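Local coordinates for alkane monooxygenase (Geobacillus thermodenitrificans, PDB 3B9O), which belongs to the luciferase-like monooxygenases, a family in the TIM-barrel clan, and carries flavin mononucleotide in a pocket of the barrel, at residues D64-S69 / S304-L309; D159-Y164 / R234-K239; N179-D184 / L213-P218; K357-E362 / E391-E396. All coordinates share one frame; numbering follows the deposited sequence.

All four contacts lie around one TIM barrel. Interactions 2 and 4 each pair two helices that follow one another around the barrel wall: interaction 4 is buried and combines a valine pair with the aliphatic part of a glutamate, whose charge is met by residues beyond the contact, while interaction 2 is partly buried and sets an aromatic ring beside an aspartate. Interaction 1, also partly buried, ties a loop to the start of a helix through a tyrosine-glutamate hydrogen bond. Interaction 3 is a surface contact made by a water-assisted arginine-glutamate salt bridge, whose direct hydrogen bond is weak, beside a valine; its centre lies about 49 Å from that of interaction 1, across the chain's centre.

Interaction 1 of 4, residues D64-S69 / S304-L309; sequences DVYRQS and SLEGHL
Y66, in a loop without regular structure, faces L309 in the first turns of helix 305-316, and their CA atoms, 6.6 Å apart, mark the nearest backbone approach. The ring reaches across to the helix because CG of Y66 stands opposite the backbone N (chi1 174°). L309 CB sits over the middle of one ring face, 3.6 Å from the Y66 centroid and only 8° off the normal, a CH-pi contact. The same leucine extends along the ring to its end, where CD2 of L309 is 3.5 Å from Y66 OH. On the opposite face lies R67 CG of the tyrosine's own segment, 3.6 Å above the Y66 plane, so aliphatic carbon clamps the ring on both sides.

The hydroxyl is the polar end of this sandwich. Y66 OH donates a very short hydrogen bond of 2.5 Å to E306 OE1, which lies at the ring edge near its plane; the carboxylate itself is turned 63° from the ring. A bend at chi2 of E306 brings its carboxylate to this position. R67 NH1 is 4.3 Å from E306 OE1, but the oxygen stands well out of the guanidinium plane, leaving attraction between charges without a directed N-H. R67 and the helix start may favour a charged E306, while nearby E76 would oppose it.

R67 N also bonds to D319 OD1. The loop follows strand 53-57, and helix 305-316 comes after strand 276-285 and helix 289-302, so the contact joins two excursions beyond the C-terminal strand ends of a TIM barrel.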
loop_
_atom_site.group_PDB
_atom_site.type_symbol
_atom_site.label_atom_id
_atom_site.label_comp_id
_atom_site.label_asym_id
_atom_site.label_seq_id
_atom_site.Cartn_x
_atom_site.Cartn_y
_atom_site.Cartn_z
ATOM N N ASP A 64 17.149 11.639 4.770
ATOM C CA ASP A 64 18.356 12.447 5.036
ATOM C C ASP A 64 17.991 13.639 5.910
ATOM O O ASP A 64 18.636 14.676 5.838
ATOM C CB ASP A 64 19.009 12.912 3.718
ATOM C CG ASP A 64 18.081 13.751 2.863
ATOM O OD1 ASP A 64 16.970 14.098 3.334
ATOM O OD2 ASP A 64 18.443 14.055 1.700
ATOM N N VAL A 65 16.941 13.497 6.709
ATOM C CA VAL A 65 16.472 14.625 7.521
ATOM C C VAL A 65 17.161 14.569 8.877
ATOM O O VAL A 65 17.765 15.557 9.321
ATOM C CB VAL A 65 14.921 14.688 7.639
ATOM C CG1 VAL A 65 14.498 15.677 8.736
ATOM C CG2 VAL A 65 14.291 15.072 6.285
ATOM N N TYR A 66 17.087 13.404 9.525
ATOM C CA TYR A 66 17.716 13.225 10.818
ATOM C C TYR A 66 19.252 13.394 10.712
ATOM O O TYR A 66 19.912 12.787 9.853
ATOM C CB TYR A 66 17.306 11.886 11.419
ATOM C CG TYR A 66 18.012 11.510 12.707
ATOM C CD1 TYR A 66 17.774 12.206 13.896
ATOM C CD2 TYR A 66 18.917 10.455 12.734
ATOM C CE1 TYR A 66 18.420 11.845 15.076
ATOM C CE2 TYR A 66 19.565 10.088 13.893
ATOM C CZ TYR A 66 19.321 10.796 15.065
ATOM O OH TYR A 66 19.953 10.410 16.226
ATOM N N ARG A 67 19.788 14.262 11.582
ATOM C CA ARG A 67 21.181 14.736 11.559
ATOM C C ARG A 67 21.627 15.336 10.230
ATOM O O ARG A 67 22.822 15.337 9.909
ATOM C CB ARG A 67 22.146 13.650 12.053
ATOM C CG ARG A 67 21.703 13.052 13.402
ATOM C CD ARG A 67 22.571 11.932 13.874
ATOM N NE ARG A 67 23.954 12.368 13.992
ATOM C CZ ARG A 67 24.616 12.526 15.141
ATOM N NH1 ARG A 67 24.033 12.269 16.323
ATOM N NH2 ARG A 67 25.878 12.933 15.098
ATOM N N GLN A 68 20.664 15.824 9.452
ATOM C CA GLN A 68 20.931 16.540 8.204
ATOM C C GLN A 68 21.697 15.740 7.124
ATOM O O GLN A 68 22.269 16.297 6.184
ATOM C CB GLN A 68 21.625 17.885 8.544
ATOM C CG GLN A 68 20.732 18.799 9.412
ATOM C CD GLN A 68 19.352 18.982 8.787
ATOM O OE1 GLN A 68 18.320 18.686 9.415
ATOM N NE2 GLN A 68 19.321 19.437 7.537
ATOM N N SER A 69 21.683 14.427 7.257
ATOM C CA SER A 69 22.472 13.573 6.402
ATOM C C SER A 69 21.738 12.253 6.204
ATOM O O SER A 69 21.037 11.783 7.097
ATOM C CB SER A 69 23.820 13.314 7.077
ATOM O OG SER A 69 24.573 12.382 6.360
ATOM N N SER A 304 16.475 -0.745 16.680
ATOM C CA SER A 304 17.506 0.281 16.580
ATOM C C SER A 304 16.899 1.658 16.647
ATOM O O SER A 304 16.320 2.140 15.679
ATOM C CB SER A 304 18.327 0.167 15.295
ATOM O OG SER A 304 19.328 1.184 15.281
ATOM N N LEU A 305 17.058 2.298 17.802
ATOM C CA LEU A 305 16.572 3.663 17.998
ATOM C C LEU A 305 17.043 4.617 16.891
ATOM O O LEU A 305 16.271 5.439 16.409
ATOM C CB LEU A 305 16.989 4.179 19.386
ATOM C CG LEU A 305 16.267 5.408 19.956
ATOM C CD1 LEU A 305 17.096 6.647 19.833
ATOM C CD2 LEU A 305 14.850 5.627 19.370
ATOM N N GLU A 306 18.313 4.510 16.504
ATOM C CA GLU A 306 18.887 5.410 15.517
ATOM C C GLU A 306 18.247 5.259 14.113
ATOM O O GLU A 306 17.965 6.247 13.427
ATOM C CB GLU A 306 20.405 5.198 15.486
ATOM C CG GLU A 306 21.197 6.445 15.147
ATOM C CD GLU A 306 21.269 7.511 16.268
ATOM O OE1 GLU A 306 21.688 8.637 15.966
ATOM O OE2 GLU A 306 20.907 7.260 17.420
ATOM N N GLY A 307 17.993 4.015 13.715
ATOM C CA GLY A 307 17.253 3.745 12.490
ATOM C C GLY A 307 15.855 4.326 12.531
ATOM O O GLY A 307 15.431 5.010 11.597
ATOM N N HIS A 308 15.156 4.113 13.651
ATOM C CA HIS A 308 13.850 4.776 13.818
ATOM C C HIS A 308 13.882 6.284 13.807
ATOM O O HIS A 308 13.012 6.895 13.228
ATOM C CB HIS A 308 13.118 4.254 15.038
ATOM C CG HIS A 308 12.833 2.795 14.934
ATOM N ND1 HIS A 308 11.771 2.305 14.217
ATOM C CD2 HIS A 308 13.518 1.719 15.381
ATOM C CE1 HIS A 308 11.779 0.989 14.268
ATOM N NE2 HIS A 308 12.832 0.608 14.967
ATOM N N LEU A 309 14.900 6.891 14.413
ATOM C CA LEU A 309 15.025 8.353 14.310
ATOM C C LEU A 309 15.150 8.819 12.864
ATOM O O LEU A 309 14.558 9.837 12.473
ATOM C CB LEU A 309 16.204 8.862 15.154
ATOM C CG LEU A 309 16.135 9.374 16.600
ATOM C CD1 LEU A 309 14.782 9.415 17.255
ATOM C CD2 LEU A 309 17.180 8.666 17.449
#

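Interaction 2 of 4, residues D159-Y164 / R234-K239; sequences DLADEY and REFAAK
The ring of F236 overlaps the methyl of A161, whose CB lies 3.7 Å from F236 CE1 and about as far from CZ. A chi1 of -174° swings the F236 ring away from its own backbone N and across to the other helix, and the methyl meets the ring obliquely. D162 comes alongside the same ring: its OD2 is 3.6 Å from F236 CE1, and the carboxylate and ring planes are 36° apart, with the two side chains running antiparallel.

The short helical segments 159-164 and 234-239 run nearly parallel, 16° apart, with axes 11.1 Å from each other at closest approach. At this separation the reach comes mainly from F236 and K239, which meet the short A161 and D162. Such near-parallel packing belongs to successive beta-alpha units of a TIM barrel: the helices follow strands 130-135 and 223-227, which pair in parallel. F236 also touches Q226 on the second strand, and its side chain lies about 7 Å from the flavin mononucleotide.

K239 extends fully toward D162 and crosses it at about a right angle. Its aliphatic CD is 3.6 Å from D162 OD2, and NZ of K239 makes only a long salt bridge of 3.6 Å to that oxygen. Stronger partners hold the carboxylate: R232 forms a salt bridge with OD1 of D162, and H240 NE2 hydrogen-bonds to OD2. R232 also pairs with D159, one turn earlier on the same helix.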
loop_
_atom_site.group_PDB
_atom_site.type_symbol
_atom_site.label_atom_id
_atom_site.label_comp_id
_atom_site.label_asym_id
_atom_site.label_seq_id
_atom_site.Cartn_x
_atom_site.Cartn_y
_atom_site.Cartn_z
ATOM N N ASP A 159 -3.337 18.080 -5.685
ATOM C CA ASP A 159 -3.997 18.582 -6.883
ATOM C C ASP A 159 -3.382 17.975 -8.156
ATOM O O ASP A 159 -4.093 17.640 -9.101
ATOM C CB ASP A 159 -3.895 20.105 -6.944
ATOM C CG ASP A 159 -4.601 20.797 -5.763
ATOM O OD1 ASP A 159 -5.615 20.290 -5.260
ATOM O OD2 ASP A 159 -4.128 21.864 -5.374
ATOM N N LEU A 160 -2.055 17.875 -8.180
ATOM C CA LEU A 160 -1.340 17.216 -9.264
ATOM C C LEU A 160 -1.774 15.735 -9.373
ATOM O O LEU A 160 -2.076 15.231 -10.473
ATOM C CB LEU A 160 0.178 17.354 -9.040
ATOM C CG LEU A 160 1.088 16.453 -9.883
ATOM C CD1 LEU A 160 0.916 16.721 -11.373
ATOM C CD2 LEU A 160 2.525 16.655 -9.483
ATOM N N ALA A 161 -1.837 15.058 -8.226
ATOM C CA ALA A 161 -2.357 13.707 -8.178
ATOM C C ALA A 161 -3.791 13.579 -8.744
ATOM O O ALA A 161 -4.097 12.599 -9.447
ATOM C CB ALA A 161 -2.269 13.178 -6.755
ATOM N N ASP A 162 -4.682 14.540 -8.425
ATOM C CA ASP A 162 -6.008 14.556 -9.001
ATOM C C ASP A 162 -5.954 14.457 -10.529
ATOM O O ASP A 162 -6.616 13.604 -11.125
ATOM C CB ASP A 162 -6.768 15.837 -8.612
ATOM C CG ASP A 162 -7.434 15.741 -7.260
ATOM O OD1 ASP A 162 -7.422 16.754 -6.526
ATOM O OD2 ASP A 162 -8.007 14.677 -6.918
ATOM N N GLU A 163 -5.132 15.309 -11.148
ATOM C CA GLU A 163 -5.093 15.389 -12.611
ATOM C C GLU A 163 -4.352 14.156 -13.178
ATOM O O GLU A 163 -4.691 13.681 -14.248
ATOM C CB GLU A 163 -4.374 16.659 -13.078
ATOM C CG GLU A 163 -4.684 16.991 -14.528
ATOM C CD GLU A 163 -3.869 18.129 -15.077
ATOM O OE1 GLU A 163 -3.553 19.099 -14.350
ATOM O OE2 GLU A 163 -3.527 18.045 -16.242
ATOM N N TYR A 164 -3.350 13.668 -12.437
ATOM C CA TYR A 164 -2.611 12.464 -12.799
ATOM C C TYR A 164 -3.614 11.283 -12.942
ATOM O O TYR A 164 -3.607 10.551 -13.943
ATOM C CB TYR A 164 -1.561 12.179 -11.701
ATOM C CG TYR A 164 -0.457 11.235 -12.125
ATOM C CD1 TYR A 164 0.854 11.705 -12.288
ATOM C CD2 TYR A 164 -0.729 9.874 -12.388
ATOM C CE1 TYR A 164 1.894 10.880 -12.681
ATOM C CE2 TYR A 164 0.327 9.009 -12.811
ATOM C CZ TYR A 164 1.625 9.529 -12.947
ATOM O OH TYR A 164 2.637 8.694 -13.371
ATOM N N ARG A 234 -6.966 12.716 3.125
ATOM C CA ARG A 234 -8.253 12.065 3.437
ATOM C C ARG A 234 -9.274 12.479 2.433
ATOM O O ARG A 234 -10.099 11.677 2.026
ATOM C CB ARG A 234 -8.754 12.391 4.856
ATOM C CG ARG A 234 -8.112 11.545 5.948
ATOM C CD ARG A 234 -8.689 11.886 7.353
ATOM N NE ARG A 234 -7.760 12.824 7.941
ATOM C CZ ARG A 234 -8.028 13.995 8.483
ATOM N NH1 ARG A 234 -9.266 14.466 8.624
ATOM N NH2 ARG A 234 -7.001 14.674 8.930
ATOM N N GLU A 235 -9.216 13.744 2.003
ATOM C CA GLU A 235 -10.139 14.223 0.975
ATOM C C GLU A 235 -9.899 13.506 -0.360
ATOM O O GLU A 235 -10.847 13.179 -1.106
ATOM C CB GLU A 235 -9.972 15.732 0.788
ATOM C CG GLU A 235 -11.016 16.330 -0.142
ATOM C CD GLU A 235 -12.418 16.352 0.468
ATOM O OE1 GLU A 235 -13.374 16.438 -0.305
ATOM O OE2 GLU A 235 -12.565 16.274 1.711
ATOM N N PHE A 236 -8.620 13.306 -0.667
ATOM C CA PHE A 236 -8.196 12.603 -1.887
ATOM C C PHE A 236 -8.662 11.155 -1.902
ATOM O O PHE A 236 -9.169 10.684 -2.909
ATOM C CB PHE A 236 -6.668 12.634 -2.030
ATOM C CG PHE A 236 -6.171 12.054 -3.336
ATOM C CD1 PHE A 236 -6.111 12.838 -4.467
ATOM C CD2 PHE A 236 -5.764 10.732 -3.430
ATOM C CE1 PHE A 236 -5.653 12.323 -5.676
ATOM C CE2 PHE A 236 -5.295 10.208 -4.656
ATOM C CZ PHE A 236 -5.242 11.020 -5.765
ATOM N N ALA A 237 -8.424 10.444 -0.796
ATOM C CA ALA A 237 -9.014 9.136 -0.525
ATOM C C ALA A 237 -10.523 9.076 -0.767
ATOM O O ALA A 237 -11.009 8.182 -1.465
ATOM C CB ALA A 237 -8.680 8.708 0.948
ATOM N N ALA A 238 -11.271 10.041 -0.203
ATOM C CA ALA A 238 -12.739 10.094 -0.326
ATOM C C ALA A 238 -13.176 10.188 -1.775
ATOM O O ALA A 238 -14.146 9.530 -2.206
ATOM C CB ALA A 238 -13.305 11.284 0.493
ATOM N N LYS A 239 -12.424 10.971 -2.539
ATOM C CA LYS A 239 -12.713 11.184 -3.940
ATOM C C LYS A 239 -12.373 9.946 -4.815
ATOM O O LYS A 239 -13.119 9.622 -5.702
ATOM C CB LYS A 239 -11.917 12.405 -4.442
ATOM C CG LYS A 239 -12.288 12.839 -5.863
ATOM C CD LYS A 239 -11.538 14.091 -6.281
ATOM C CE LYS A 239 -12.107 14.563 -7.615
ATOM N NZ LYS A 239 -11.275 15.656 -8.179
#

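Interaction 3 of 4, residues N179-D184 / L213-P218; sequences NAVIRD and LCEPSP
V181 and E215 bring the two backbones nearest, their CA atoms 7.2 Å apart, where strand 181-184 passes an irregular segment before strand 223-227. The strand is one arm of a beta hairpin with 189-191, and backbone bonds from I182 and R183 to Y190 tie the arms together. The contact to 213-218 is made by side chains.

E215 points at the hairpin, its CG set between the backbone N and the carbonyl carbon (chi1 73°) and the rest of the chain extended. V181 crosses it at about a right angle, CG2 3.7 Å from E215 CB and 3.5 Å from E215 OE1. W176 packs on both residues. The other methyl of V181, CG1, lies 3.2 Å above the R183 guanidinium plane, toward its rim, backing the charged group.

R183 NH2 and E215 OE1 form a salt bridge of 3.1 Å, but the hydrogen bond in it is weak, bent to 124° at the hydrogen. The guanidinium and carboxylate planes are only 17° apart. Y190 OH and a water bond to R183 NE, sharing its one N-H if NE donates to both; the water accepts at 3.1 Å from NE and donates to E215 OE2 at 2.7 Å.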
loop_
_atom_site.group_PDB
_atom_site.type_symbol
_atom_site.label_atom_id
_atom_site.label_comp_id
_atom_site.label_asym_id
_atom_site.label_seq_id
_atom_site.Cartn_x
_atom_site.Cartn_y
_atom_site.Cartn_z
ATOM N N ASN A 179 -15.030 -3.789 -26.619
ATOM C CA ASN A 179 -14.831 -4.817 -27.615
ATOM C C ASN A 179 -14.054 -4.258 -28.806
ATOM O O ASN A 179 -14.326 -4.630 -29.943
ATOM C CB ASN A 179 -16.213 -5.297 -28.091
ATOM C CG ASN A 179 -17.067 -5.874 -26.946
ATOM O OD1 ASN A 179 -18.186 -5.396 -26.676
ATOM N ND2 ASN A 179 -16.562 -6.927 -26.293
ATOM N N ALA A 180 -13.111 -3.349 -28.551
ATOM C CA ALA A 180 -12.331 -2.743 -29.621
ATOM C C ALA A 180 -11.555 -3.830 -30.373
ATOM O O ALA A 180 -11.464 -3.811 -31.622
ATOM C CB ALA A 180 -11.363 -1.663 -29.061
ATOM N N VAL A 181 -11.005 -4.772 -29.614
ATOM C CA VAL A 181 -10.201 -5.834 -30.200
ATOM C C VAL A 181 -11.126 -6.959 -30.639
ATOM O O VAL A 181 -11.856 -7.510 -29.826
ATOM C CB VAL A 181 -9.096 -6.335 -29.234
ATOM C CG1 VAL A 181 -8.250 -7.444 -29.885
ATOM C CG2 VAL A 181 -8.171 -5.157 -28.779
ATOM N N ILE A 182 -11.126 -7.271 -31.926
ATOM C CA ILE A 182 -12.039 -8.293 -32.447
ATOM C C ILE A 182 -11.313 -9.509 -33.056
ATOM O O ILE A 182 -11.886 -10.602 -33.155
ATOM C CB ILE A 182 -13.071 -7.670 -33.430
ATOM C CG1 ILE A 182 -12.370 -6.985 -34.619
ATOM C CG2 ILE A 182 -13.981 -6.672 -32.654
ATOM C CD1 ILE A 182 -13.296 -6.442 -35.729
ATOM N N ARG A 183 -10.048 -9.317 -33.456
ATOM C CA ARG A 183 -9.205 -10.419 -33.985
ATOM C C ARG A 183 -9.935 -11.109 -35.142
ATOM O O ARG A 183 -10.066 -12.330 -35.183
ATOM C CB ARG A 183 -8.751 -11.398 -32.857
ATOM C CG ARG A 183 -8.094 -10.676 -31.679
ATOM C CD ARG A 183 -7.721 -11.559 -30.466
ATOM N NE ARG A 183 -7.477 -10.721 -29.277
ATOM C CZ ARG A 183 -8.373 -10.485 -28.300
ATOM N NH1 ARG A 183 -9.590 -11.040 -28.362
ATOM N NH2 ARG A 183 -8.070 -9.672 -27.258
ATOM N N ASP A 184 -10.438 -10.287 -36.067
ATOM C CA ASP A 184 -11.317 -10.726 -37.152
ATOM C C ASP A 184 -10.480 -11.098 -38.382
ATOM O O ASP A 184 -10.106 -10.233 -39.163
ATOM C CB ASP A 184 -12.302 -9.596 -37.501
ATOM C CG ASP A 184 -13.292 -9.965 -38.653
ATOM O OD1 ASP A 184 -13.101 -10.985 -39.365
ATOM O OD2 ASP A 184 -14.274 -9.198 -38.846
ATOM N N LEU A 213 -1.936 3.282 -25.279
ATOM C CA LEU A 213 -1.163 2.310 -26.063
ATOM C C LEU A 213 -1.672 0.863 -25.897
ATOM O O LEU A 213 -1.354 0.013 -26.702
ATOM C CB LEU A 213 0.324 2.403 -25.654
ATOM C CG LEU A 213 1.089 3.683 -26.124
ATOM C CD1 LEU A 213 2.486 3.810 -25.489
ATOM C CD2 LEU A 213 1.168 3.836 -27.679
ATOM N N CYS A 214 -2.461 0.604 -24.850
ATOM C CA CYS A 214 -2.858 -0.754 -24.480
ATOM C C CYS A 214 -4.350 -1.039 -24.695
ATOM O O CYS A 214 -5.223 -0.155 -24.593
ATOM C CB CYS A 214 -2.491 -1.034 -22.995
ATOM S SG CYS A 214 -0.888 -0.434 -22.505
ATOM N N GLU A 215 -4.647 -2.290 -24.987
ATOM C CA GLU A 215 -6.023 -2.724 -25.163
ATOM C C GLU A 215 -6.643 -2.934 -23.789
ATOM O O GLU A 215 -5.885 -3.091 -22.810
ATOM C CB GLU A 215 -6.097 -3.986 -25.998
ATOM C CG GLU A 215 -5.620 -5.299 -25.266
ATOM C CD GLU A 215 -5.682 -6.483 -26.218
ATOM O OE1 GLU A 215 -6.779 -7.087 -26.273
ATOM O OE2 GLU A 215 -4.659 -6.793 -26.913
ATOM N N PRO A 216 -8.006 -2.905 -23.704
ATOM C CA PRO A 216 -8.689 -3.164 -22.408
ATOM C C PRO A 216 -8.218 -4.461 -21.693
ATOM O O PRO A 216 -8.119 -5.545 -22.307
ATOM C CB PRO A 216 -10.182 -3.214 -22.772
ATOM C CG PRO A 216 -10.296 -2.349 -24.008
ATOM C CD PRO A 216 -8.966 -2.561 -24.778
ATOM N N SER A 217 -7.909 -4.299 -20.403
ATOM C CA SER A 217 -7.393 -5.401 -19.582
ATOM C C SER A 217 -8.534 -5.767 -18.617
ATOM O O SER A 217 -9.561 -5.016 -18.604
ATOM C CB SER A 217 -6.137 -4.932 -18.879
ATOM O OG SER A 217 -6.468 -3.856 -17.986
ATOM N N PRO A 218 -8.412 -6.887 -17.836
ATOM C CA PRO A 218 -9.548 -7.367 -17.014
ATOM C C PRO A 218 -10.193 -6.336 -16.078
ATOM O O PRO A 218 -11.398 -6.215 -16.063
ATOM C CB PRO A 218 -8.926 -8.559 -16.236
ATOM C CG PRO A 218 -7.939 -9.087 -17.221
ATOM C CD PRO A 218 -7.259 -7.818 -17.686
HETATM O O HOH W 1 -5.026 -9.114 -28.189
#

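Interaction 4 of 4, residues K357-E362 / E391-E396; sequences KKVADE and ELVVPE
E396 sends its side chain across to the helix of K357 and A360, starting from a CB that points toward that segment. CG, trans to the nitrogen of its own residue (chi1 175°), rests on the methyl of A360 at 3.7 Å from A360 CB. A bend at chi2 (73°) then turns the chain so that CD passes 3.9 Å from K357 CA. At the tip, E396 OE2 lies 3.7 Å from K357 CA and 3.8 Å from K357 CG, against carbon on this side. The oxygens find their charge partners beyond the two segments: OE1 pairs with K399 and OE2 with R400, which also forms a salt bridge with D361 OD1. One arginine thus links acids on both helices.

The ammonium of K357 is turned elsewhere. Bending at chi4 brings NZ 2.6 Å from D361 OD2, a salt bridge one turn along its own helix that uses the syn lone pair of the oxygen.

Deeper in, the contact is apolar. V359 and V393 meet at about a right angle, V359 CG1 standing 3.9 Å from V393 CG2, and both valines also touch V285 of strand 276-285.

The segment axes approach to 9.1 Å at a crossing angle of -57°. Helix 384-399 has a wider pi-type turn at 391-393 and a kink at P395, whose N has no bond to the turn before. Helices 356-370 and 384-399 follow strands 350-354 and 374-378, so the arrangement is that of successive helices packing together, and on the parallel strands, in the outer layer of a TIM barrel.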
loop_
_atom_site.group_PDB
_atom_site.type_symbol
_atom_site.label_atom_id
_atom_site.label_comp_id
_atom_site.label_asym_id
_atom_site.label_seq_id
_atom_site.Cartn_x
_atom_site.Cartn_y
_atom_site.Cartn_z
ATOM N N LYS A 357 -5.831 -17.027 19.772
ATOM C CA LYS A 357 -7.147 -16.599 20.215
ATOM C C LYS A 357 -7.131 -15.103 20.501
ATOM O O LYS A 357 -8.013 -14.370 20.008
ATOM C CB LYS A 357 -7.702 -17.376 21.425
ATOM C CG LYS A 357 -9.219 -16.989 21.682
ATOM C CD LYS A 357 -9.777 -17.546 22.983
ATOM C CE LYS A 357 -11.198 -16.980 23.213
ATOM N NZ LYS A 357 -11.088 -15.520 23.613
ATOM N N LYS A 358 -6.137 -14.657 21.258
ATOM C CA LYS A 358 -5.981 -13.217 21.577
ATOM C C LYS A 358 -5.793 -12.344 20.333
ATOM O O LYS A 358 -6.452 -11.293 20.201
ATOM C CB LYS A 358 -4.828 -12.962 22.551
ATOM C CG LYS A 358 -4.604 -11.466 22.827
ATOM C CD LYS A 358 -3.724 -11.211 24.018
ATOM C CE LYS A 358 -3.507 -9.691 24.132
ATOM N NZ LYS A 358 -2.139 -9.347 24.532
ATOM N N VAL A 359 -4.885 -12.737 19.444
ATOM C CA VAL A 359 -4.641 -11.908 18.222
ATOM C C VAL A 359 -5.937 -11.738 17.441
ATOM O O VAL A 359 -6.303 -10.640 16.985
ATOM C CB VAL A 359 -3.523 -12.546 17.318
ATOM C CG1 VAL A 359 -3.347 -11.804 15.968
ATOM C CG2 VAL A 359 -2.192 -12.612 18.091
ATOM N N ALA A 360 -6.619 -12.849 17.246
ATOM C CA ALA A 360 -7.867 -12.862 16.535
ATOM C C ALA A 360 -8.940 -12.000 17.213
ATOM O O ALA A 360 -9.694 -11.239 16.534
ATOM C CB ALA A 360 -8.353 -14.319 16.383
ATOM N N ASP A 361 -9.045 -12.155 18.541
ATOM C CA ASP A 361 -9.925 -11.265 19.353
ATOM C C ASP A 361 -9.675 -9.768 19.101
ATOM O O ASP A 361 -10.625 -8.985 18.869
ATOM C CB ASP A 361 -9.811 -11.570 20.868
ATOM C CG ASP A 361 -10.432 -12.909 21.253
ATOM O OD1 ASP A 361 -11.240 -13.448 20.474
ATOM O OD2 ASP A 361 -10.103 -13.452 22.341
ATOM N N GLU A 362 -8.405 -9.388 19.129
ATOM C CA GLU A 362 -8.023 -7.975 18.952
ATOM C C GLU A 362 -8.247 -7.503 17.537
ATOM O O GLU A 362 -8.726 -6.393 17.326
ATOM C CB GLU A 362 -6.584 -7.731 19.430
ATOM C CG GLU A 362 -6.492 -8.026 20.922
ATOM C CD GLU A 362 -5.152 -7.690 21.529
ATOM O OE1 GLU A 362 -5.149 -7.330 22.733
ATOM O OE2 GLU A 362 -4.110 -7.782 20.837
ATOM N N GLU A 391 0.646 -20.035 10.239
ATOM C CA GLU A 391 0.514 -21.305 10.965
ATOM C C GLU A 391 -0.454 -21.241 12.147
ATOM O O GLU A 391 -1.118 -22.212 12.410
ATOM C CB GLU A 391 1.872 -21.827 11.430
ATOM C CG GLU A 391 2.844 -22.103 10.273
ATOM C CD GLU A 391 4.207 -22.608 10.733
ATOM O OE1 GLU A 391 4.944 -23.107 9.862
ATOM O OE2 GLU A 391 4.553 -22.511 11.936
ATOM N N LEU A 392 -0.470 -20.117 12.867
ATOM C CA LEU A 392 -1.217 -19.986 14.148
ATOM C C LEU A 392 -2.487 -19.102 14.096
ATOM O O LEU A 392 -3.545 -19.495 14.585
ATOM C CB LEU A 392 -0.276 -19.500 15.263
ATOM C CG LEU A 392 0.963 -20.353 15.576
ATOM C CD1 LEU A 392 1.839 -19.704 16.649
ATOM C CD2 LEU A 392 0.537 -21.761 15.986
ATOM N N VAL A 393 -2.415 -17.935 13.476
ATOM C CA VAL A 393 -3.580 -17.048 13.504
ATOM C C VAL A 393 -4.616 -17.411 12.436
ATOM O O VAL A 393 -5.832 -17.312 12.676
ATOM C CB VAL A 393 -3.207 -15.566 13.389
ATOM C CG1 VAL A 393 -4.507 -14.661 13.506
ATOM C CG2 VAL A 393 -2.183 -15.214 14.469
ATOM N N VAL A 394 -4.140 -17.749 11.237
ATOM C CA VAL A 394 -5.047 -18.006 10.108
ATOM C C VAL A 394 -6.108 -19.121 10.439
ATOM O O VAL A 394 -7.295 -18.911 10.199
ATOM C CB VAL A 394 -4.276 -18.263 8.773
ATOM C CG1 VAL A 394 -5.142 -19.051 7.756
ATOM C CG2 VAL A 394 -3.758 -16.887 8.178
ATOM N N PRO A 395 -5.683 -20.283 10.980
ATOM C CA PRO A 395 -6.697 -21.331 11.291
ATOM C C PRO A 395 -7.720 -20.873 12.361
ATOM O O PRO A 395 -8.914 -21.209 12.280
ATOM C CB PRO A 395 -5.850 -22.526 11.809
ATOM C CG PRO A 395 -4.492 -22.263 11.291
ATOM C CD PRO A 395 -4.312 -20.751 11.255
ATOM N N GLU A 396 -7.249 -20.071 13.316
ATOM C CA GLU A 396 -8.112 -19.487 14.348
ATOM C C GLU A 396 -9.158 -18.533 13.734
ATOM O O GLU A 396 -10.342 -18.606 14.045
ATOM C CB GLU A 396 -7.252 -18.744 15.369
ATOM C CG GLU A 396 -8.066 -17.983 16.460
ATOM C CD GLU A 396 -8.709 -18.917 17.487
ATOM O OE1 GLU A 396 -8.279 -20.103 17.601
ATOM O OE2 GLU A 396 -9.640 -18.439 18.175
#